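Galactitol 1-phosphate 5-dehydrogenase (Escherichia coli, PDB 4UEJ) oxidises galactitol 1-phosphate to D-tagatose 6-phosphate with NAD(+), as a zinc-dependent homodimeric dehydrogenase of the alcohol dehydrogenase family. Local coordinates at residues S111-G116 with I121-K126; H154-Q157 with N161-V164; M288-P293 with Q297-A302; I317-R320 with E324-A327. One frame throughout, in Å; residues are numbered along the deposited sequence.

Interaction 1 (S111-G116 with I121-K126)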
loop_
_atom_site.group_PDB
_atom_site.type_symbol
_atom_site.label_atom_id
_atom_site.label_comp_id
_atom_site.label_asym_id
_atom_site.label_seq_id
_atom_site.Cartn_x
_atom_site.Cartn_y
_atom_site.Cartn_z
ATOM N N SER A 111 -10.664 -16.054 -20.189
ATOM C CA SER A 111 -11.237 -16.000 -18.847
ATOM C C SER A 111 -12.723 -15.655 -18.911
ATOM O O SER A 111 -13.567 -16.406 -18.415
ATOM C CB SER A 111 -10.491 -14.986 -17.979
ATOM O OG SER A 111 -11.036 -14.934 -16.667
ATOM N N ARG A 112 -13.047 -14.527 -19.533
ATOM C CA ARG A 112 -14.444 -14.119 -19.655
ATOM C C ARG A 112 -15.056 -14.558 -20.992
ATOM O O ARG A 112 -16.274 -14.593 -21.143
ATOM C CB ARG A 112 -14.573 -12.605 -19.476
ATOM C CG ARG A 112 -14.157 -12.127 -18.094
ATOM C CD ARG A 112 -14.392 -10.641 -17.887
ATOM N NE ARG A 112 -13.945 -10.226 -16.558
ATOM C CZ ARG A 112 -14.198 -9.036 -16.015
ATOM N NH1 ARG A 112 -14.888 -8.127 -16.689
ATOM N NH2 ARG A 112 -13.750 -8.752 -14.798
ATOM N N ARG A 113 -14.191 -14.871 -21.954
ATOM C CA ARG A 113 -14.580 -15.504 -23.211
ATOM C C ARG A 113 -13.534 -16.575 -23.502
ATOM O O ARG A 113 -12.467 -16.563 -22.895
ATOM C CB ARG A 113 -14.647 -14.496 -24.366
ATOM C CG ARG A 113 -13.328 -13.759 -24.605
ATOM C CD ARG A 113 -13.186 -13.265 -26.043
ATOM N NE ARG A 113 -12.929 -14.362 -26.977
ATOM C CZ ARG A 113 -12.751 -14.200 -28.282
ATOM N NH1 ARG A 113 -12.802 -12.983 -28.811
ATOM N NH2 ARG A 113 -12.531 -15.251 -29.058
ATOM N N ASP A 114 -13.841 -17.490 -24.418
ATOM C CA ASP A 114 -12.909 -18.565 -24.750
ATOM C C ASP A 114 -11.610 -18.007 -25.331
ATOM O O ASP A 114 -11.591 -16.935 -25.944
ATOM C CB ASP A 114 -13.555 -19.559 -25.714
ATOM C CG ASP A 114 -14.546 -20.476 -25.017
ATOM O OD1 ASP A 114 -14.598 -20.453 -23.767
ATOM O OD2 ASP A 114 -15.263 -21.223 -25.708
ATOM N N GLY A 115 -10.517 -18.730 -25.113
ATOM C CA GLY A 115 -9.205 -18.212 -25.441
ATOM C C GLY A 115 -8.357 -19.088 -26.344
ATOM O O GLY A 115 -8.860 -19.857 -27.156
ATOM N N GLY A 116 -7.048 -18.982 -26.157
ATOM C CA GLY A 116 -6.085 -19.425 -27.149
ATOM C C GLY A 116 -5.543 -20.846 -27.102
ATOM O O GLY A 116 -4.587 -21.151 -27.810
ATOM N N ILE A 121 -8.469 -18.556 -33.492
ATOM C CA ILE A 121 -9.357 -17.741 -32.680
ATOM C C ILE A 121 -9.718 -16.454 -33.423
ATOM O O ILE A 121 -8.925 -15.937 -34.204
ATOM C CB ILE A 121 -8.710 -17.427 -31.310
ATOM C CG1 ILE A 121 -9.738 -16.804 -30.358
ATOM C CG2 ILE A 121 -7.450 -16.552 -31.483
ATOM C CD1 ILE A 121 -9.209 -16.563 -28.944
ATOM N N VAL A 122 -10.934 -15.962 -33.212
ATOM C CA VAL A 122 -11.315 -14.665 -33.739
ATOM C C VAL A 122 -11.353 -13.657 -32.589
ATOM O O VAL A 122 -11.939 -13.926 -31.548
ATOM C CB VAL A 122 -12.678 -14.726 -34.451
ATOM C CG1 VAL A 122 -13.190 -13.330 -34.748
ATOM C CG2 VAL A 122 -12.559 -15.543 -35.738
ATOM N N VAL A 123 -10.689 -12.520 -32.773
ATOM C CA VAL A 123 -10.623 -11.470 -31.753
ATOM C C VAL A 123 -10.696 -10.091 -32.405
ATOM O O VAL A 123 -10.608 -9.975 -33.625
ATOM C CB VAL A 123 -9.323 -11.546 -30.910
ATOM C CG1 VAL A 123 -9.173 -12.911 -30.246
ATOM C CG2 VAL A 123 -8.106 -11.240 -31.770
ATOM N N LYS A 124 -10.840 -9.044 -31.595
ATOM C CA LYS A 124 -10.804 -7.683 -32.124
ATOM C C LYS A 124 -9.390 -7.307 -32.545
ATOM O O LYS A 124 -8.416 -7.811 -31.990
ATOM C CB LYS A 124 -11.313 -6.672 -31.092
ATOM C CG LYS A 124 -12.666 -7.001 -30.507
ATOM C CD LYS A 124 -13.711 -7.229 -31.570
ATOM C CE LYS A 124 -15.041 -7.561 -30.910
ATOM N NZ LYS A 124 -16.116 -7.876 -31.885
ATOM N N ARG A 125 -9.286 -6.423 -33.533
ATOM C CA ARG A 125 -7.999 -5.825 -33.899
ATOM C C ARG A 125 -7.245 -5.331 -32.666
ATOM O O ARG A 125 -6.027 -5.501 -32.548
ATOM C CB ARG A 125 -8.207 -4.666 -34.884
ATOM C CG ARG A 125 -6.969 -3.793 -35.111
ATOM C CD ARG A 125 -5.831 -4.591 -35.715
ATOM N NE ARG A 125 -4.615 -3.796 -35.866
ATOM C CZ ARG A 125 -3.642 -3.724 -34.959
ATOM N NH1 ARG A 125 -3.734 -4.394 -33.817
ATOM N NH2 ARG A 125 -2.571 -2.978 -35.195
ATOM N N LYS A 126 -7.975 -4.740 -31.729
ATOM C CA LYS A 126 -7.348 -4.186 -30.538
ATOM C C LYS A 126 -6.842 -5.274 -29.593
ATOM O O LYS A 126 -6.164 -4.973 -28.614
ATOM C CB LYS A 126 -8.317 -3.258 -29.809
ATOM C CG LYS A 126 -8.467 -1.905 -30.502
ATOM C CD LYS A 126 -9.195 -0.901 -29.633
ATOM C CE LYS A 126 -8.745 0.521 -29.938
ATOM N NZ LYS A 126 -8.861 0.837 -31.390
#
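The flat guanidinium of Arg-113 presents its end to Val-122 O, which lies at the edge of the group only 7° out of its plane. Both terminal nitrogens grip this one oxygen: Arg-113 NH1 at 3.0 Å and Arg-113 NH2 at 2.9 Å from Val-122 O. Since two N-H groups converge on a single acceptor, neither bond is straight. Beside this fork two aliphatic carbons approach the group obliquely, with Ile-121 CG1 3.5 Å from Arg-113 NH2 and Val-123 CG1 3.9 Å from Arg-113 NH1. The third nitrogen turns back on its own loop, Arg-113 NE donating to Asp-114 O at 3.1 Å with the oxygen tilted 23° from the guanidinium plane. A bend at chi3 (-73°) makes this possible, and bonds from all three nitrogens fix the rotation of the group. Ile-121 completes the contact: its chain runs extended, carrying CD1 to 3.7 Å from Gly-115 C and 3.8 Å from Asp-114 O, against the backbone of the loop. Asp-114 itself is held elsewhere, OD1 bonding to Tyr-52 OH and Thr-56 N. The backbone of Ile-121 and Val-123 pairs with Val-30 and Val-28 of strand 27-36, whereas the carbonyl between them is taken by the arginine. The side-chain fork thus joins the loop 111-116 to strand 120-124 in the GroES-like domain of a zinc-containing alcohol dehydrogenase, with Gly-115 about 7 Å from the side chain of zinc ligand His-59.

Interaction 2 (H154-Q157 with N161-V164)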
loop_
_atom_site.group_PDB
_atom_site.type_symbol
_atom_site.label_atom_id
_atom_site.label_comp_id
_atom_site.label_asym_id
_atom_site.label_seq_id
_atom_site.Cartn_x
_atom_site.Cartn_y
_atom_site.Cartn_z
ATOM N N HIS A 154 6.236 -0.162 -13.747
ATOM C CA HIS A 154 5.695 1.119 -14.190
ATOM C C HIS A 154 4.932 1.821 -13.075
ATOM O O HIS A 154 5.104 3.019 -12.858
ATOM C CB HIS A 154 4.780 0.916 -15.400
ATOM C CG HIS A 154 4.166 2.182 -15.908
ATOM N ND1 HIS A 154 2.969 2.207 -16.589
ATOM C CD2 HIS A 154 4.587 3.467 -15.843
ATOM C CE1 HIS A 154 2.674 3.452 -16.916
ATOM N NE2 HIS A 154 3.641 4.237 -16.475
ATOM N N LEU A 155 4.109 1.072 -12.352
ATOM C CA LEU A 155 3.343 1.668 -11.247
ATOM C C LEU A 155 4.266 2.165 -10.148
ATOM O O LEU A 155 3.925 3.099 -9.442
ATOM C CB LEU A 155 2.355 0.673 -10.660
ATOM C CG LEU A 155 1.185 0.295 -11.577
ATOM C CD1 LEU A 155 0.331 -0.752 -10.886
ATOM C CD2 LEU A 155 0.361 1.512 -11.937
ATOM N N ALA A 156 5.432 1.544 -10.028
ATOM C CA ALA A 156 6.415 1.920 -9.012
ATOM C C ALA A 156 7.375 3.004 -9.485
ATOM O O ALA A 156 8.329 3.325 -8.784
ATOM C CB ALA A 156 7.206 0.701 -8.574
ATOM N N GLN A 157 7.107 3.563 -10.661
ATOM C CA GLN A 157 7.933 4.607 -11.270
ATOM C C GLN A 157 9.337 4.075 -11.596
ATOM O O GLN A 157 10.330 4.793 -11.500
ATOM C CB GLN A 157 8.021 5.848 -10.370
ATOM C CG GLN A 157 6.728 6.660 -10.286
ATOM C CD GLN A 157 5.636 5.967 -9.484
ATOM O OE1 GLN A 157 5.864 5.496 -8.364
ATOM N NE2 GLN A 157 4.437 5.902 -10.057
ATOM N N ASN A 161 18.239 1.797 -10.488
ATOM C CA ASN A 161 19.000 2.010 -9.260
ATOM C C ASN A 161 18.274 1.582 -7.992
ATOM O O ASN A 161 18.661 1.981 -6.905
ATOM C CB ASN A 161 19.413 3.478 -9.133
ATOM C CG ASN A 161 20.225 3.940 -10.306
ATOM O OD1 ASN A 161 21.085 3.210 -10.792
ATOM N ND2 ASN A 161 19.945 5.144 -10.790
ATOM N N LYS A 162 17.233 0.766 -8.122
ATOM C CA LYS A 162 16.563 0.231 -6.945
ATOM C C LYS A 162 17.053 -1.160 -6.576
ATOM O O LYS A 162 17.599 -1.911 -7.400
ATOM C CB LYS A 162 15.041 0.209 -7.146
ATOM C CG LYS A 162 14.451 1.589 -7.351
ATOM C CD LYS A 162 12.926 1.574 -7.442
ATOM C CE LYS A 162 12.382 2.991 -7.617
ATOM N NZ LYS A 162 10.907 3.051 -7.937
ATOM N N ASN A 163 16.856 -1.502 -5.312
ATOM C CA ASN A 163 17.148 -2.840 -4.845
ATOM C C ASN A 163 15.883 -3.665 -4.969
ATOM O O ASN A 163 14.976 -3.578 -4.138
ATOM C CB ASN A 163 17.669 -2.798 -3.410
ATOM C CG ASN A 163 19.048 -2.186 -3.336
ATOM O OD1 ASN A 163 19.952 -2.614 -4.057
ATOM N ND2 ASN A 163 19.214 -1.160 -2.497
ATOM N N VAL A 164 15.826 -4.446 -6.032
ATOM C CA VAL A 164 14.613 -5.151 -6.394
ATOM C C VAL A 164 14.616 -6.508 -5.725
ATOM O O VAL A 164 15.640 -7.213 -5.677
ATOM C CB VAL A 164 14.478 -5.276 -7.929
ATOM C CG1 VAL A 164 13.292 -6.167 -8.320
ATOM C CG2 VAL A 164 14.295 -3.887 -8.534
#
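Lys-162 reaches across to Ala-156 at the C-terminal end of helix 143-155, where a Schellman motif closes the helix. Ala-156 is the first residue to leave helical angles, and Gln-157 takes the C-prime place with a positive phi of 64°, its N bonded to His-154 O at 3.0 Å. The crossing is made by the side chain of Lys-162. Its CG stands anti to the carbonyl carbon (chi1 -62°), and the torsions beyond it, all near 180°, keep the chain straight enough to span the gap between the start of the first strand of the Rossmann-type sheet, 163-167, and the helix end. Its ammonium is bonded to Gly-158 O and to Gln-255 OE1, and the same Gln-255 amide gives its NE2 to Ala-156 O, so one side chain serves both parties. A cation among carbonyls at a helix C-terminus is probably favoured by the helix dipole. The side chains of Ala-156 and Lys-162 both rest on Leu-232 of strand 231-235. Although Lys-162 NZ comes within 2.7 Å of Ala-156 O, the angle there is too poor for a hydrogen bond.

Interaction 3 (M288-P293 with Q297-A302)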
loop_
_atom_site.group_PDB
_atom_site.type_symbol
_atom_site.label_atom_id
_atom_site.label_comp_id
_atom_site.label_asym_id
_atom_site.label_seq_id
_atom_site.Cartn_x
_atom_site.Cartn_y
_atom_site.Cartn_z
ATOM N N MET A 288 -3.410 -6.574 -13.871
ATOM C CA MET A 288 -3.209 -6.807 -15.287
ATOM C C MET A 288 -1.954 -6.119 -15.803
ATOM O O MET A 288 -0.914 -6.149 -15.151
ATOM C CB MET A 288 -4.445 -6.375 -16.071
ATOM C CG MET A 288 -5.655 -7.210 -15.719
ATOM S SD MET A 288 -6.964 -7.125 -16.943
ATOM C CE MET A 288 -8.192 -6.170 -16.071
ATOM N N ASN A 289 -2.024 -5.547 -16.996
ATOM C CA ASN A 289 -0.800 -5.122 -17.645
ATOM C C ASN A 289 -0.956 -4.121 -18.776
ATOM O O ASN A 289 -0.379 -4.288 -19.852
ATOM C CB ASN A 289 -0.061 -6.373 -18.158
ATOM C CG ASN A 289 -1.003 -7.492 -18.656
ATOM O OD1 ASN A 289 -1.955 -7.920 -17.981
ATOM N ND2 ASN A 289 -0.698 -7.999 -19.833
ATOM N N TYR A 290 -1.716 -3.063 -18.527
ATOM C CA TYR A 290 -2.058 -2.126 -19.583
ATOM C C TYR A 290 -1.908 -0.708 -19.122
ATOM O O TYR A 290 -2.035 -0.405 -17.933
ATOM C CB TYR A 290 -3.491 -2.349 -20.076
ATOM C CG TYR A 290 -3.710 -3.782 -20.431
ATOM C CD1 TYR A 290 -3.273 -4.276 -21.646
ATOM C CD2 TYR A 290 -4.304 -4.657 -19.534
ATOM C CE1 TYR A 290 -3.431 -5.595 -21.970
ATOM C CE2 TYR A 290 -4.475 -5.975 -19.851
ATOM C CZ TYR A 290 -4.032 -6.439 -21.077
ATOM O OH TYR A 290 -4.185 -7.758 -21.421
ATOM N N SER A 291 -1.637 0.156 -20.087
ATOM C CA SER A 291 -1.590 1.581 -19.842
ATOM C C SER A 291 -1.837 2.302 -21.157
ATOM O O SER A 291 -1.948 1.680 -22.214
ATOM C CB SER A 291 -0.248 1.991 -19.224
ATOM O OG SER A 291 0.832 1.653 -20.071
ATOM N N SER A 292 -1.940 3.620 -21.084
ATOM C CA SER A 292 -2.223 4.426 -22.263
ATOM C C SER A 292 -0.930 4.958 -22.882
ATOM O O SER A 292 -0.008 5.324 -22.154
ATOM C CB SER A 292 -3.157 5.578 -21.894
ATOM O OG SER A 292 -3.273 6.490 -22.965
ATOM N N PRO A 293 -0.860 5.004 -24.226
ATOM C CA PRO A 293 -1.914 4.574 -25.154
ATOM C C PRO A 293 -1.984 3.058 -25.318
ATOM O O PRO A 293 -0.948 2.391 -25.321
ATOM C CB PRO A 293 -1.512 5.244 -26.466
ATOM C CG PRO A 293 -0.033 5.310 -26.396
ATOM C CD PRO A 293 0.318 5.521 -24.947
ATOM N N GLN A 297 2.906 1.177 -22.919
ATOM C CA GLN A 297 4.337 1.103 -23.146
ATOM C C GLN A 297 4.908 -0.237 -22.708
ATOM O O GLN A 297 5.931 -0.669 -23.250
ATOM C CB GLN A 297 5.058 2.246 -22.430
ATOM C CG GLN A 297 5.145 2.093 -20.925
ATOM C CD GLN A 297 6.564 2.274 -20.427
ATOM O OE1 GLN A 297 7.522 2.147 -21.195
ATOM N NE2 GLN A 297 6.709 2.576 -19.141
ATOM N N GLU A 298 4.246 -0.912 -21.764
ATOM C CA GLU A 298 4.718 -2.226 -21.302
ATOM C C GLU A 298 4.903 -3.199 -22.470
ATOM O O GLU A 298 5.860 -3.978 -22.513
ATOM C CB GLU A 298 3.746 -2.840 -20.283
ATOM C CG GLU A 298 3.631 -2.093 -18.941
ATOM C CD GLU A 298 2.517 -1.047 -18.936
ATOM O OE1 GLU A 298 2.231 -0.474 -20.013
ATOM O OE2 GLU A 298 1.919 -0.796 -17.859
ATOM N N TRP A 299 3.965 -3.161 -23.401
ATOM C CA TRP A 299 3.970 -4.065 -24.544
ATOM C C TRP A 299 5.126 -3.768 -25.507
ATOM O O TRP A 299 5.827 -4.682 -25.930
ATOM C CB TRP A 299 2.611 -3.985 -25.247
ATOM C CG TRP A 299 1.577 -4.618 -24.377
ATOM C CD1 TRP A 299 1.015 -4.087 -23.241
ATOM C CD2 TRP A 299 1.040 -5.934 -24.513
ATOM N NE1 TRP A 299 0.140 -4.993 -22.677
ATOM C CE2 TRP A 299 0.140 -6.137 -23.444
ATOM C CE3 TRP A 299 1.218 -6.964 -25.450
ATOM C CZ2 TRP A 299 -0.573 -7.322 -23.284
ATOM C CZ3 TRP A 299 0.518 -8.134 -25.288
ATOM C CH2 TRP A 299 -0.373 -8.306 -24.215
ATOM N N GLU A 300 5.329 -2.491 -25.825
ATOM C CA GLU A 300 6.479 -2.077 -26.632
ATOM C C GLU A 300 7.788 -2.416 -25.945
ATOM O O GLU A 300 8.705 -2.928 -26.579
ATOM C CB GLU A 300 6.454 -0.574 -26.927
ATOM C CG GLU A 300 5.230 -0.083 -27.650
ATOM C CD GLU A 300 5.428 1.315 -28.195
ATOM O OE1 GLU A 300 5.967 2.167 -27.453
ATOM O OE2 GLU A 300 5.051 1.557 -29.364
ATOM N N THR A 301 7.876 -2.145 -24.647
ATOM C CA THR A 301 9.091 -2.481 -23.907
ATOM C C THR A 301 9.382 -3.985 -23.944
ATOM O O THR A 301 10.522 -4.394 -24.151
ATOM C CB THR A 301 9.006 -2.017 -22.442
ATOM O OG1 THR A 301 8.821 -0.598 -22.414
ATOM C CG2 THR A 301 10.284 -2.357 -21.689
ATOM N N ALA A 302 8.347 -4.804 -23.774
ATOM C CA ALA A 302 8.537 -6.252 -23.745
ATOM C C ALA A 302 9.093 -6.717 -25.078
ATOM O O ALA A 302 10.031 -7.514 -25.133
ATOM C CB ALA A 302 7.227 -6.971 -23.438
HETATM O O HOH W 1 2.008 3.622 -21.594
#
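Beside the catalytic zinc pocket, Asn-289 touches Trp-299, and its side chain stands about 6 Å from a bound zinc ion and about 4 Å from a bound glycerol. Trp-299 NE1 donates to Asn-289 O at 3.0 Å, nearly in line with the carbonyl (C=O...N 162°). Next to that bond Asn-289 ND2 comes to 3.5 Å from Trp-299 CZ2, amide and indole planes 21° apart; its hydrogens serve Thr-147 OG1 and, weakly, Glu-144 OE2, a probable ligand of the catalytic zinc. Tyr-290 lies almost parallel to the indole, planes at 15°, but displaced along the plane, leaving little ring-on-ring overlap, with Tyr-290 CE1 3.6 Å from Trp-299 CZ2. All this links the loop that follows 282-285, an outermost strand of the Rossmann-type sheet, to the first turn of helix 297-307. On that turn Glu-298, its chain bent at chi2, offers the syn lone pair of OE1 to the hydroxyl of Ser-291; the Ser-291 OG to Glu-298 OE1 distance of 2.5 Å is unusually short, and its exact value should not be pressed. The other carboxylate oxygen accepts from His-151 ND1. A water donates to Ser-291 OG at 2.8 Å, also donates to Ser-292 O, and accepts from Gln-297 N at 2.9 Å, satisfying an amide at the start of the helix.

Interaction 4 (I317-R320 with E324-A327)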
loop_
_atom_site.group_PDB
_atom_site.type_symbol
_atom_site.label_atom_id
_atom_site.label_comp_id
_atom_site.label_asym_id
_atom_site.label_seq_id
_atom_site.Cartn_x
_atom_site.Cartn_y
_atom_site.Cartn_z
ATOM N N ILE A 317 10.857 -22.854 -20.177
ATOM C CA ILE A 317 9.882 -23.766 -20.763
ATOM C C ILE A 317 10.070 -25.188 -20.265
ATOM O O ILE A 317 11.153 -25.771 -20.401
ATOM C CB ILE A 317 9.949 -23.728 -22.313
ATOM C CG1 ILE A 317 9.655 -22.311 -22.808
ATOM C CG2 ILE A 317 8.966 -24.705 -22.901
ATOM C CD1 ILE A 317 10.037 -22.041 -24.243
ATOM N N ALA A 318 9.007 -25.744 -19.680
ATOM C CA ALA A 318 9.046 -27.100 -19.147
ATOM C C ALA A 318 8.439 -28.095 -20.119
ATOM O O ALA A 318 8.789 -29.277 -20.108
ATOM C CB ALA A 318 8.322 -27.170 -17.801
ATOM N N HIS A 319 7.532 -27.624 -20.962
ATOM C CA HIS A 319 6.837 -28.526 -21.865
ATOM C C HIS A 319 6.449 -27.851 -23.172
ATOM O O HIS A 319 5.924 -26.734 -23.177
ATOM C CB HIS A 319 5.590 -29.087 -21.186
ATOM C CG HIS A 319 4.901 -30.150 -21.979
ATOM N ND1 HIS A 319 5.277 -31.476 -21.929
ATOM C CD2 HIS A 319 3.863 -30.084 -22.846
ATOM C CE1 HIS A 319 4.496 -32.181 -22.729
ATOM N NE2 HIS A 319 3.629 -31.362 -23.294
ATOM N N ARG A 320 6.730 -28.540 -24.275
ATOM C CA ARG A 320 6.214 -28.182 -25.589
ATOM C C ARG A 320 5.438 -29.375 -26.106
ATOM O O ARG A 320 5.920 -30.514 -26.051
ATOM C CB ARG A 320 7.329 -27.832 -26.575
ATOM C CG ARG A 320 7.939 -26.448 -26.443
ATOM C CD ARG A 320 8.916 -26.238 -27.591
ATOM N NE ARG A 320 9.644 -24.978 -27.528
ATOM C CZ ARG A 320 10.759 -24.795 -26.825
ATOM N NH1 ARG A 320 11.264 -25.787 -26.105
ATOM N NH2 ARG A 320 11.369 -23.616 -26.832
ATOM N N GLU A 324 -3.000 -33.180 -27.415
ATOM C CA GLU A 324 -3.042 -34.293 -26.475
ATOM C C GLU A 324 -1.894 -34.209 -25.469
ATOM O O GLU A 324 -2.100 -34.368 -24.264
ATOM C CB GLU A 324 -3.003 -35.630 -27.218
ATOM C CG GLU A 324 -4.109 -35.793 -28.253
ATOM C CD GLU A 324 -5.483 -36.025 -27.640
ATOM O OE1 GLU A 324 -5.595 -36.098 -26.396
ATOM O OE2 GLU A 324 -6.460 -36.145 -28.412
ATOM N N SER A 325 -0.691 -33.948 -25.973
ATOM C CA SER A 325 0.495 -33.838 -25.136
ATOM C C SER A 325 0.304 -32.742 -24.101
ATOM O O SER A 325 0.588 -32.924 -22.918
ATOM C CB SER A 325 1.731 -33.554 -25.995
ATOM O OG SER A 325 2.887 -33.368 -25.202
ATOM N N PHE A 326 -0.200 -31.605 -24.563
ATOM C CA PHE A 326 -0.424 -30.450 -23.706
ATOM C C PHE A 326 -1.492 -30.764 -22.654
ATOM O O PHE A 326 -1.321 -30.466 -21.470
ATOM C CB PHE A 326 -0.821 -29.244 -24.563
ATOM C CG PHE A 326 -1.220 -28.027 -23.771
ATOM C CD1 PHE A 326 -0.264 -27.151 -23.297
ATOM C CD2 PHE A 326 -2.556 -27.755 -23.526
ATOM C CE1 PHE A 326 -0.635 -26.022 -22.573
ATOM C CE2 PHE A 326 -2.935 -26.636 -22.807
ATOM C CZ PHE A 326 -1.975 -25.768 -22.330
ATOM N N ALA A 327 -2.584 -31.383 -23.089
ATOM C CA ALA A 327 -3.677 -31.725 -22.186
ATOM C C ALA A 327 -3.200 -32.618 -21.043
ATOM O O ALA A 327 -3.555 -32.397 -19.891
ATOM C CB ALA A 327 -4.805 -32.396 -22.950
#
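His-319 and Ser-325 supply the polar side of the contact, a single side-chain hydrogen bond. His-319 NE2 and Ser-325 OG are 2.9 Å apart, and either could be the donor. The hydroxyl comes at the edge of the imidazole, close to the ring plane, and Ser-325 CB lies in that plane as well. The hydroxyl oxygen is displaced toward the CE1 side of the nitrogen, as the distances show: Ser-325 OG is 3.2 Å from His-319 CE1 but 4.2 Å from His-319 CD2. Both partners reach out in the same manner, His-319 with CG opposite its backbone N (chi1 -173°) and Ser-325 with OG likewise (chi1 177°), which brings imidazole and hydroxyl together across the gap. Beyond that bond the approaches are loose: Phe-326 N comes obliquely to the imidazole, 4.0 Å from His-319 NE2, while Ser-325 OG and Arg-320 O are 4.3 Å apart. Charge lies on the other side of the strand: Arg-320 turns away from the helix, and its guanidinium forms salt bridges with Glu-138 and Glu-314, one face carrying Ile-317 CG2 near its rim. The two segments belong to a beta-alpha-beta unit, in which strand 317-321 leads into helix 323-333 and then into strand 341-344, parallel to the first. His-319 and Phe-326 both lean on Val-342 of that strand, Phe-326 also meets the ring of Phe-117, and Glu-324 and Ala-327 touch strand 11-16.

Interaction 3 is the buried one, next to the catalytic zinc pocket, and combines aromatic contact, carboxylate bonding and a bridging water; the other three are only partly buried. Interactions 1 and 4 reach the same mixed sheet, their nearest atoms about 8 Å apart, but one relies on an arginine forked onto a backbone carbonyl and the other on a histidine-serine hydrogen bond. Interactions 2 and 3 belong to the Rossmann side and touch directly, His-154 at the helix end packing on Ser-291, Gln-297 and Glu-298. Interaction 2 is remote from the zinc sites, about 34 Å from interaction 4 between centres, on opposite sides of the chain's centre.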